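Local atomic coordinates of N-acetylcysteine deacetylase (Bacillus subtilis, PDB entry 1YSJ), a protein that probably removes the acetyl group from N-acetylcysteine, releasing cysteine and acetate with the aid of two bound divalent metal ions, in a pathway that recovers sulfur from S-(2-succino)cysteine. Residues I224-I234 against V266-E274; L315-L325 against A352-F362. The protein carries 1 engineered substitution. One frame throughout, in Å; residues are numbered along the deposited sequence.

Contact 1. Residues I224-I234 against V266-E274; sequences IDPIAAAGQII and VIPDQAEME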
loop_
_atom_site.group_PDB
_atom_site.type_symbol
_atom_site.label_atom_id
_atom_site.label_comp_id
_atom_site.label_asym_id
_atom_site.label_seq_id
_atom_site.Cartn_x
_atom_site.Cartn_y
_atom_site.Cartn_z
ATOM N N ILE A 224 -14.277 8.663 8.204
ATOM C CA ILE A 224 -13.887 8.856 6.799
ATOM C C ILE A 224 -13.683 7.519 6.076
ATOM O O ILE A 224 -13.280 6.526 6.690
ATOM C CB ILE A 224 -12.616 9.763 6.654
ATOM C CG1 ILE A 224 -12.366 10.143 5.187
ATOM C CG2 ILE A 224 -11.383 9.111 7.292
ATOM C CD1 ILE A 224 -13.475 10.966 4.559
ATOM N N ASP A 225 -13.965 7.498 4.775
ATOM C CA ASP A 225 -13.690 6.320 3.954
ATOM C C ASP A 225 -12.834 6.657 2.725
ATOM O O ASP A 225 -13.362 6.801 1.617
ATOM C CB ASP A 225 -14.995 5.625 3.545
ATOM C CG ASP A 225 -14.830 4.120 3.359
ATOM O OD1 ASP A 225 -13.677 3.633 3.299
ATOM O OD2 ASP A 225 -15.863 3.422 3.273
ATOM N N PRO A 226 -11.504 6.792 2.918
ATOM C CA PRO A 226 -10.593 7.034 1.794
ATOM C C PRO A 226 -10.378 5.805 0.903
ATOM O O PRO A 226 -10.074 5.958 -0.284
ATOM C CB PRO A 226 -9.283 7.418 2.485
ATOM C CG PRO A 226 -9.340 6.751 3.800
ATOM C CD PRO A 226 -10.784 6.742 4.205
ATOM N N ILE A 227 -10.538 4.611 1.475
ATOM C CA ILE A 227 -10.338 3.346 0.758
ATOM C C ILE A 227 -11.397 3.144 -0.323
ATOM O O ILE A 227 -11.067 2.840 -1.474
ATOM C CB ILE A 227 -10.353 2.128 1.717
ATOM C CG1 ILE A 227 -9.328 2.296 2.847
ATOM C CG2 ILE A 227 -10.136 0.823 0.947
ATOM C CD1 ILE A 227 -7.916 1.896 2.494
ATOM N N ALA A 228 -12.661 3.313 0.060
ATOM C CA ALA A 228 -13.783 3.229 -0.869
ATOM C C ALA A 228 -13.638 4.243 -2.003
ATOM O O ALA A 228 -13.918 3.929 -3.160
ATOM C CB ALA A 228 -15.109 3.432 -0.128
ATOM N N ALA A 229 -13.204 5.455 -1.658
ATOM C CA ALA A 229 -12.866 6.476 -2.641
ATOM C C ALA A 229 -11.747 5.987 -3.566
ATOM O O ALA A 229 -11.871 6.055 -4.788
ATOM C CB ALA A 229 -12.466 7.778 -1.945
ATOM N N ALA A 230 -10.670 5.474 -2.976
ATOM C CA ALA A 230 -9.535 4.965 -3.747
ATOM C C ALA A 230 -9.937 3.846 -4.715
ATOM O O ALA A 230 -9.454 3.805 -5.846
ATOM C CB ALA A 230 -8.415 4.504 -2.818
ATOM N N GLY A 231 -10.831 2.961 -4.273
ATOM C CA GLY A 231 -11.306 1.841 -5.094
ATOM C C GLY A 231 -12.058 2.253 -6.349
ATOM O O GLY A 231 -11.893 1.642 -7.408
ATOM N N GLN A 232 -12.886 3.286 -6.226
ATOM C CA GLN A 232 -13.693 3.791 -7.339
ATOM C C GLN A 232 -12.832 4.576 -8.323
ATOM O O GLN A 232 -13.072 4.543 -9.534
ATOM C CB GLN A 232 -14.817 4.694 -6.823
ATOM C CG GLN A 232 -15.815 4.026 -5.895
ATOM C CD GLN A 232 -17.131 3.726 -6.569
ATOM O OE1 GLN A 232 -17.184 3.015 -7.572
ATOM N NE2 GLN A 232 -18.209 4.264 -6.019
ATOM N N ILE A 233 -11.838 5.284 -7.790
ATOM C CA ILE A 233 -10.909 6.075 -8.595
ATOM C C ILE A 233 -10.018 5.173 -9.449
ATOM O O ILE A 233 -9.711 5.505 -10.589
ATOM C CB ILE A 233 -10.073 7.039 -7.711
ATOM C CG1 ILE A 233 -10.976 8.138 -7.142
ATOM C CG2 ILE A 233 -8.930 7.670 -8.508
ATOM C CD1 ILE A 233 -10.406 8.876 -5.955
ATOM N N ILE A 234 -9.625 4.026 -8.898
ATOM C CA ILE A 234 -8.908 3.002 -9.661
ATOM C C ILE A 234 -9.739 2.551 -10.868
ATOM O O ILE A 234 -9.236 2.483 -11.991
ATOM C CB ILE A 234 -8.543 1.779 -8.775
ATOM C CG1 ILE A 234 -7.457 2.151 -7.761
ATOM C CG2 ILE A 234 -8.094 0.585 -9.635
ATOM C CD1 ILE A 234 -7.342 1.181 -6.597
ATOM N N VAL A 266 -7.231 -0.763 12.522
ATOM C CA VAL A 266 -7.241 0.701 12.510
ATOM C C VAL A 266 -7.716 1.256 11.168
ATOM O O VAL A 266 -7.240 0.839 10.111
ATOM C CB VAL A 266 -5.841 1.280 12.881
ATOM C CG1 VAL A 266 -5.786 2.793 12.676
ATOM C CG2 VAL A 266 -5.480 0.926 14.325
ATOM N N ILE A 267 -8.659 2.195 11.225
ATOM C CA ILE A 267 -9.158 2.885 10.032
ATOM C C ILE A 267 -8.113 3.892 9.541
ATOM O O ILE A 267 -7.731 4.799 10.286
ATOM C CB ILE A 267 -10.501 3.615 10.305
ATOM C CG1 ILE A 267 -11.489 2.687 11.021
ATOM C CG2 ILE A 267 -11.101 4.155 9.003
ATOM C CD1 ILE A 267 -12.478 3.405 11.937
ATOM N N PRO A 268 -7.640 3.727 8.289
ATOM C CA PRO A 268 -6.617 4.608 7.714
ATOM C C PRO A 268 -7.129 6.016 7.409
ATOM O O PRO A 268 -8.281 6.186 6.999
ATOM C CB PRO A 268 -6.223 3.892 6.419
ATOM C CG PRO A 268 -7.423 3.089 6.057
ATOM C CD PRO A 268 -8.048 2.668 7.347
ATOM N N ASP A 269 -6.273 7.013 7.618
ATOM C CA ASP A 269 -6.609 8.400 7.313
ATOM C C ASP A 269 -6.426 8.690 5.824
ATOM O O ASP A 269 -7.193 9.453 5.233
ATOM C CB ASP A 269 -5.756 9.362 8.149
ATOM C CG ASP A 269 -6.200 9.436 9.610
ATOM O OD1 ASP A 269 -5.927 10.472 10.257
ATOM O OD2 ASP A 269 -6.817 8.472 10.120
ATOM N N GLN A 270 -5.416 8.062 5.226
ATOM C CA GLN A 270 -5.045 8.320 3.836
ATOM C C GLN A 270 -5.070 7.079 2.954
ATOM O O GLN A 270 -4.978 5.947 3.433
ATOM C CB GLN A 270 -3.645 8.933 3.760
ATOM C CG GLN A 270 -3.554 10.387 4.180
ATOM C CD GLN A 270 -2.194 10.994 3.879
ATOM O OE1 GLN A 270 -1.414 10.451 3.095
ATOM N NE2 GLN A 270 -1.906 12.132 4.502
ATOM N N ALA A 271 -5.195 7.319 1.652
ATOM C CA ALA A 271 -4.917 6.322 0.631
ATOM C C ALA A 271 -4.123 7.005 -0.482
ATOM O O ALA A 271 -4.516 8.065 -0.971
ATOM C CB ALA A 271 -6.207 5.729 0.093
ATOM N N GLU A 272 -2.994 6.412 -0.860
ATOM C CA GLU A 272 -2.197 6.949 -1.961
ATOM C C GLU A 272 -2.049 5.969 -3.117
ATOM O O GLU A 272 -2.038 4.752 -2.925
ATOM C CB GLU A 272 -0.827 7.465 -1.485
ATOM C CG GLU A 272 0.144 6.399 -0.973
ATOM C CD GLU A 272 1.509 6.964 -0.586
ATOM O OE1 GLU A 272 1.670 8.204 -0.557
ATOM O OE2 GLU A 272 2.427 6.160 -0.309
HETATM N N MSE A 273 -1.961 6.520 -4.323
HETATM C CA MSE A 273 -1.687 5.731 -5.515
HETATM C C MSE A 273 -0.794 6.495 -6.484
HETATM O O MSE A 273 -0.809 7.729 -6.519
HETATM C CB MSE A 273 -2.985 5.283 -6.197
HETATM C CG MSE A 273 -3.811 6.393 -6.830
HETATM SE SE MSE A 273 -5.567 5.753 -7.407
HETATM C CE MSE A 273 -6.412 5.633 -5.679
ATOM N N GLU A 274 0.000 5.758 -7.250
ATOM C CA GLU A 274 0.816 6.363 -8.293
ATOM C C GLU A 274 0.922 5.463 -9.515
ATOM O O GLU A 274 0.598 4.277 -9.453
ATOM C CB GLU A 274 2.196 6.804 -7.764
ATOM C CG GLU A 274 3.183 5.693 -7.415
ATOM C CD GLU A 274 4.577 6.224 -7.069
ATOM O OE1 GLU A 274 5.267 5.592 -6.239
ATOM O OE2 GLU A 274 4.990 7.269 -7.628
#
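Met273, modelled as selenomethionine, reaches from its strand to the sheet-facing side of the helix that starts at Pro226. Its CB points at the helix, and CG sits between the backbone N and the carbonyl carbon (chi1 68°); these two carbons only carry the chain across. The selenium is the first atom to land: SE lies 4.0 Å from CG2 of Ile233 and about as far from CG1 of Ile234, so one atom bridges two neighbouring isoleucines. A bend at chi3 (75°) then carries CE back to the preceding turn, where it rests 3.7 Å from CB of Ala230 and also touches the carbonyl O of that residue. Ala230 is small enough to share its methyl with a second partner, its CB lying 3.9 Å from CB of Ala271. The axes of helix 226-234 and strand 270-274 come within 7.8 Å and run only 23° apart, so successive turns meet alternate strand residues. This is the helix-on-sheet layer of the M20 lid, or dimerisation, domain: helices 226-237 and 282-302 lie against a four-stranded antiparallel sheet, and Ile299 of the latter helix touches Ile233. Toward the helix start the partners change from strand to loop. Pro226 lays CG 3.4 Å from the carbonyl O of Pro268, while CD1 of Ile227 meets CG of Pro268 at 3.8 Å, the two side chains crossing at about a right angle. Ile227 also packs on Ile255 of the second subunit. Asp225 N-caps the helix, its OD1 taking a weak bond from Ala228 N, and the same oxygen receives Gln238 NE2 of the second subunit. Beyond that, at the exposed end, CG2 of Ile267 grazes the carbonyl O of Ile224 at 4.0 Å.

Contact 2. Residues L315-L325 against A352-F362; sequences LPSVQNDGTFL and ALYQEKIPGFF
Asn320 grips the backbone of Phe362 with both ends of its amide: OD1 accepts from Phe362 N at 2.8 Å, the donor standing above the carbonyl plane, while ND2 gives to Phe362 O at 2.9 Å, on a lone pair. ND2 has a second acceptor in Lys195 O. With CG beside the backbone N and anti to the carbonyl carbon (chi1 -72°), the amide is turned to the Phe362 backbone. CB itself, placed by the main chain, lies over one face of the Phe361 ring, a CH-pi contact 4.0 Å from the centroid. The next residue adds a nearly straight bond, Asp321 N to Gly360 O (2.9 Å, 178°). A leucine in place of Asn320 would probably leave the N-H and carbonyl of Phe362 without these mates. Packing stays close at Val318, whose CG2 touches CB of Ala352 and whose CG1 meets CB of Phe362 at 3.8 Å. The other flank is wetter: one water joins Ser317 O to Ala352 O, another Gln319 O to Gly360 N, and exposed Glu356 merely lies across the Pro316 ring, its CD 3.7 Å from Pro316 CG. Phe362 packs on His182, a nickel ligand, which places the crossing next to the metal site. Here the last strand of the lid domain passes back into the catalytic domain, the interdomain junction of the two-domain M20 peptidase fold.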
loop_
_atom_site.group_PDB
_atom_site.type_symbol
_atom_site.label_atom_id
_atom_site.label_comp_id
_atom_site.label_asym_id
_atom_site.label_seq_id
_atom_site.Cartn_x
_atom_site.Cartn_y
_atom_site.Cartn_z
ATOM N N LEU A 315 8.815 11.974 -20.000
ATOM C CA LEU A 315 9.201 12.004 -21.414
ATOM C C LEU A 315 8.073 12.436 -22.356
ATOM O O LEU A 315 6.952 11.933 -22.249
ATOM C CB LEU A 315 9.724 10.636 -21.861
ATOM C CG LEU A 315 11.092 10.142 -21.381
ATOM C CD1 LEU A 315 11.344 8.737 -21.903
ATOM C CD2 LEU A 315 12.221 11.080 -21.800
ATOM N N PRO A 316 8.369 13.375 -23.282
ATOM C CA PRO A 316 7.480 13.597 -24.424
ATOM C C PRO A 316 7.509 12.399 -25.378
ATOM O O PRO A 316 8.354 11.512 -25.244
ATOM C CB PRO A 316 8.091 14.826 -25.110
ATOM C CG PRO A 316 9.522 14.815 -24.700
ATOM C CD PRO A 316 9.528 14.289 -23.303
ATOM N N SER A 317 6.588 12.382 -26.331
ATOM C CA SER A 317 6.542 11.337 -27.343
ATOM C C SER A 317 7.623 11.522 -28.418
ATOM O O SER A 317 7.952 12.653 -28.786
ATOM C CB SER A 317 5.165 11.335 -27.995
ATOM O OG SER A 317 5.046 10.264 -28.901
ATOM N N VAL A 318 8.171 10.410 -28.913
ATOM C CA VAL A 318 9.073 10.440 -30.069
ATOM C C VAL A 318 8.248 10.793 -31.309
ATOM O O VAL A 318 7.430 9.990 -31.774
ATOM C CB VAL A 318 9.860 9.109 -30.266
ATOM C CG1 VAL A 318 10.643 9.119 -31.587
ATOM C CG2 VAL A 318 10.806 8.859 -29.099
ATOM N N GLN A 319 8.469 12.000 -31.824
ATOM C CA GLN A 319 7.716 12.540 -32.954
ATOM C C GLN A 319 8.641 12.739 -34.155
ATOM O O GLN A 319 9.572 13.543 -34.098
ATOM C CB GLN A 319 7.073 13.875 -32.555
ATOM C CG GLN A 319 6.110 14.465 -33.580
ATOM C CD GLN A 319 4.675 14.022 -33.374
ATOM O OE1 GLN A 319 4.320 13.489 -32.323
ATOM N NE2 GLN A 319 3.837 14.255 -34.376
ATOM N N ASN A 320 8.378 12.009 -35.237
ATOM C CA ASN A 320 9.206 12.086 -36.447
ATOM C C ASN A 320 8.754 13.165 -37.436
ATOM O O ASN A 320 7.578 13.236 -37.804
ATOM C CB ASN A 320 9.310 10.717 -37.130
ATOM C CG ASN A 320 10.187 9.737 -36.357
ATOM O OD1 ASN A 320 11.068 10.137 -35.601
ATOM N ND2 ASN A 320 9.947 8.447 -36.549
ATOM N N ASP A 321 9.706 14.003 -37.850
ATOM C CA ASP A 321 9.457 15.096 -38.794
ATOM C C ASP A 321 9.314 14.545 -40.209
ATOM O O ASP A 321 10.199 13.843 -40.700
ATOM C CB ASP A 321 10.599 16.118 -38.739
ATOM C CG ASP A 321 10.193 17.493 -39.256
ATOM O OD1 ASP A 321 9.742 17.605 -40.421
ATOM O OD2 ASP A 321 10.341 18.474 -38.496
ATOM N N GLY A 322 8.199 14.881 -40.856
ATOM C CA GLY A 322 7.902 14.423 -42.212
ATOM C C GLY A 322 8.776 14.973 -43.331
ATOM O O GLY A 322 8.711 14.481 -44.458
ATOM N N THR A 323 9.592 15.986 -43.042
ATOM C CA THR A 323 10.505 16.532 -44.056
ATOM C C THR A 323 11.663 15.575 -44.360
ATOM O O THR A 323 12.319 15.702 -45.396
ATOM C CB THR A 323 11.092 17.918 -43.668
ATOM O OG1 THR A 323 11.927 17.784 -42.510
ATOM C CG2 THR A 323 9.989 18.939 -43.403
ATOM N N PHE A 324 11.897 14.623 -43.458
ATOM C CA PHE A 324 12.996 13.664 -43.596
ATOM C C PHE A 324 12.524 12.289 -44.046
ATOM O O PHE A 324 13.339 11.386 -44.272
ATOM C CB PHE A 324 13.784 13.556 -42.290
ATOM C CG PHE A 324 14.272 14.874 -41.784
ATOM C CD1 PHE A 324 13.786 15.393 -40.588
ATOM C CD2 PHE A 324 15.195 15.619 -42.525
ATOM C CE1 PHE A 324 14.222 16.628 -40.126
ATOM C CE2 PHE A 324 15.636 16.858 -42.073
ATOM C CZ PHE A 324 15.148 17.367 -40.872
ATOM N N LEU A 325 11.208 12.147 -44.186
ATOM C CA LEU A 325 10.589 10.883 -44.573
ATOM C C LEU A 325 11.135 10.372 -45.906
ATOM O O LEU A 325 11.551 9.217 -46.009
ATOM C CB LEU A 325 9.065 11.039 -44.626
ATOM C CG LEU A 325 8.194 9.801 -44.839
ATOM C CD1 LEU A 325 8.320 8.835 -43.673
ATOM C CD2 LEU A 325 6.746 10.227 -45.034
ATOM N N ALA A 352 13.350 11.708 -27.701
ATOM C CA ALA A 352 12.200 12.616 -27.843
ATOM C C ALA A 352 12.487 14.025 -27.331
ATOM O O ALA A 352 11.959 15.004 -27.859
ATOM C CB ALA A 352 10.990 12.041 -27.137
ATOM N N LEU A 353 13.323 14.114 -26.298
ATOM C CA LEU A 353 13.755 15.396 -25.744
ATOM C C LEU A 353 14.500 16.250 -26.776
ATOM O O LEU A 353 14.328 17.470 -26.812
ATOM C CB LEU A 353 14.622 15.184 -24.500
ATOM C CG LEU A 353 13.931 14.840 -23.178
ATOM C CD1 LEU A 353 14.978 14.595 -22.111
ATOM C CD2 LEU A 353 12.961 15.937 -22.728
ATOM N N TYR A 354 15.312 15.609 -27.615
ATOM C CA TYR A 354 15.978 16.303 -28.718
ATOM C C TYR A 354 14.970 16.898 -29.695
ATOM O O TYR A 354 15.120 18.036 -30.128
ATOM C CB TYR A 354 16.915 15.364 -29.483
ATOM C CG TYR A 354 18.048 14.771 -28.677
ATOM C CD1 TYR A 354 18.243 13.394 -28.643
ATOM C CD2 TYR A 354 18.938 15.582 -27.971
ATOM C CE1 TYR A 354 19.282 12.837 -27.924
ATOM C CE2 TYR A 354 19.988 15.034 -27.244
ATOM C CZ TYR A 354 20.152 13.661 -27.226
ATOM O OH TYR A 354 21.181 13.097 -26.511
ATOM N N GLN A 355 13.944 16.114 -30.024
ATOM C CA GLN A 355 12.910 16.497 -30.992
ATOM C C GLN A 355 11.974 17.605 -30.514
ATOM O O GLN A 355 11.247 18.191 -31.316
ATOM C CB GLN A 355 12.090 15.271 -31.404
ATOM C CG GLN A 355 12.838 14.268 -32.263
ATOM C CD GLN A 355 12.118 12.938 -32.353
ATOM O OE1 GLN A 355 12.105 12.294 -33.404
ATOM N NE2 GLN A 355 11.507 12.521 -31.251
ATOM N N GLU A 356 11.983 17.884 -29.213
ATOM C CA GLU A 356 11.266 19.035 -28.668
ATOM C C GLU A 356 11.932 20.336 -29.096
ATOM O O GLU A 356 11.297 21.387 -29.121
ATOM C CB GLU A 356 11.223 18.982 -27.138
ATOM C CG GLU A 356 10.144 18.091 -26.551
ATOM C CD GLU A 356 9.837 18.432 -25.100
ATOM O OE1 GLU A 356 8.643 18.598 -24.768
ATOM O OE2 GLU A 356 10.784 18.546 -24.290
ATOM N N LYS A 357 13.219 20.252 -29.425
ATOM C CA LYS A 357 14.035 21.427 -29.711
ATOM C C LYS A 357 14.288 21.622 -31.205
ATOM O O LYS A 357 14.177 22.736 -31.716
ATOM C CB LYS A 357 15.371 21.334 -28.958
ATOM C CG LYS A 357 15.250 21.036 -27.461
ATOM C CD LYS A 357 14.496 22.134 -26.712
ATOM C CE LYS A 357 14.647 21.974 -25.210
ATOM N NZ LYS A 357 13.526 22.609 -24.467
ATOM N N ILE A 358 14.635 20.536 -31.895
ATOM C CA ILE A 358 14.950 20.580 -33.324
ATOM C C ILE A 358 14.258 19.440 -34.083
ATOM O O ILE A 358 13.888 18.440 -33.468
ATOM C CB ILE A 358 16.493 20.534 -33.594
ATOM C CG1 ILE A 358 17.126 19.270 -33.007
ATOM C CG2 ILE A 358 17.185 21.808 -33.078
ATOM C CD1 ILE A 358 18.454 18.908 -33.630
ATOM N N PRO A 359 14.084 19.590 -35.419
ATOM C CA PRO A 359 13.516 18.528 -36.253
ATOM C C PRO A 359 14.335 17.248 -36.163
ATOM O O PRO A 359 15.567 17.302 -36.120
ATOM C CB PRO A 359 13.614 19.110 -37.670
ATOM C CG PRO A 359 13.634 20.563 -37.485
ATOM C CD PRO A 359 14.406 20.783 -36.223
ATOM N N GLY A 360 13.657 16.105 -36.129
ATOM C CA GLY A 360 14.346 14.826 -35.985
ATOM C C GLY A 360 13.637 13.640 -36.603
ATOM O O GLY A 360 12.435 13.693 -36.876
ATOM N N PHE A 361 14.391 12.566 -36.818
ATOM C CA PHE A 361 13.837 11.313 -37.313
ATOM C C PHE A 361 14.466 10.098 -36.625
ATOM O O PHE A 361 15.688 9.955 -36.575
ATOM C CB PHE A 361 13.998 11.215 -38.832
ATOM C CG PHE A 361 12.885 10.475 -39.510
ATOM C CD1 PHE A 361 11.739 11.150 -39.932
ATOM C CD2 PHE A 361 12.971 9.103 -39.726
ATOM C CE1 PHE A 361 10.700 10.472 -40.560
ATOM C CE2 PHE A 361 11.929 8.413 -40.356
ATOM C CZ PHE A 361 10.794 9.099 -40.771
ATOM N N PHE A 362 13.611 9.220 -36.112
ATOM C CA PHE A 362 14.032 8.037 -35.379
ATOM C C PHE A 362 13.471 6.800 -36.071
ATOM O O PHE A 362 12.265 6.711 -36.312
ATOM C CB PHE A 362 13.508 8.134 -33.944
ATOM C CG PHE A 362 14.148 7.171 -32.979
ATOM C CD1 PHE A 362 15.409 7.430 -32.447
ATOM C CD2 PHE A 362 13.470 6.027 -32.571
ATOM C CE1 PHE A 362 15.995 6.549 -31.535
ATOM C CE2 PHE A 362 14.044 5.137 -31.659
ATOM C CZ PHE A 362 15.305 5.401 -31.140
HETATM O O HOH W 1 9.545 14.826 -29.047
HETATM O O HOH W 2 10.870 16.190 -34.924
#

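Following the chain from the N terminus, helix 226-237 comes first; contact 1 closes when strand 270-278 returns against it, enclosing strand 252-260 and the unmodelled residues 239-249. The chain then runs through helix 282-302 and strand 306-320, the latter an edge of the same four-stranded sheet that holds strand 270-278. Contact 2 opens at the end of that strand and closes after helix 325-334 and strand 338-341. The two loops are thus in series, neither nested nor crossed, with centres 40 Å apart. Contact 1 binds layers within the lid domain; contact 2 ties that domain's sheet to the mixed sheet of the catalytic domain.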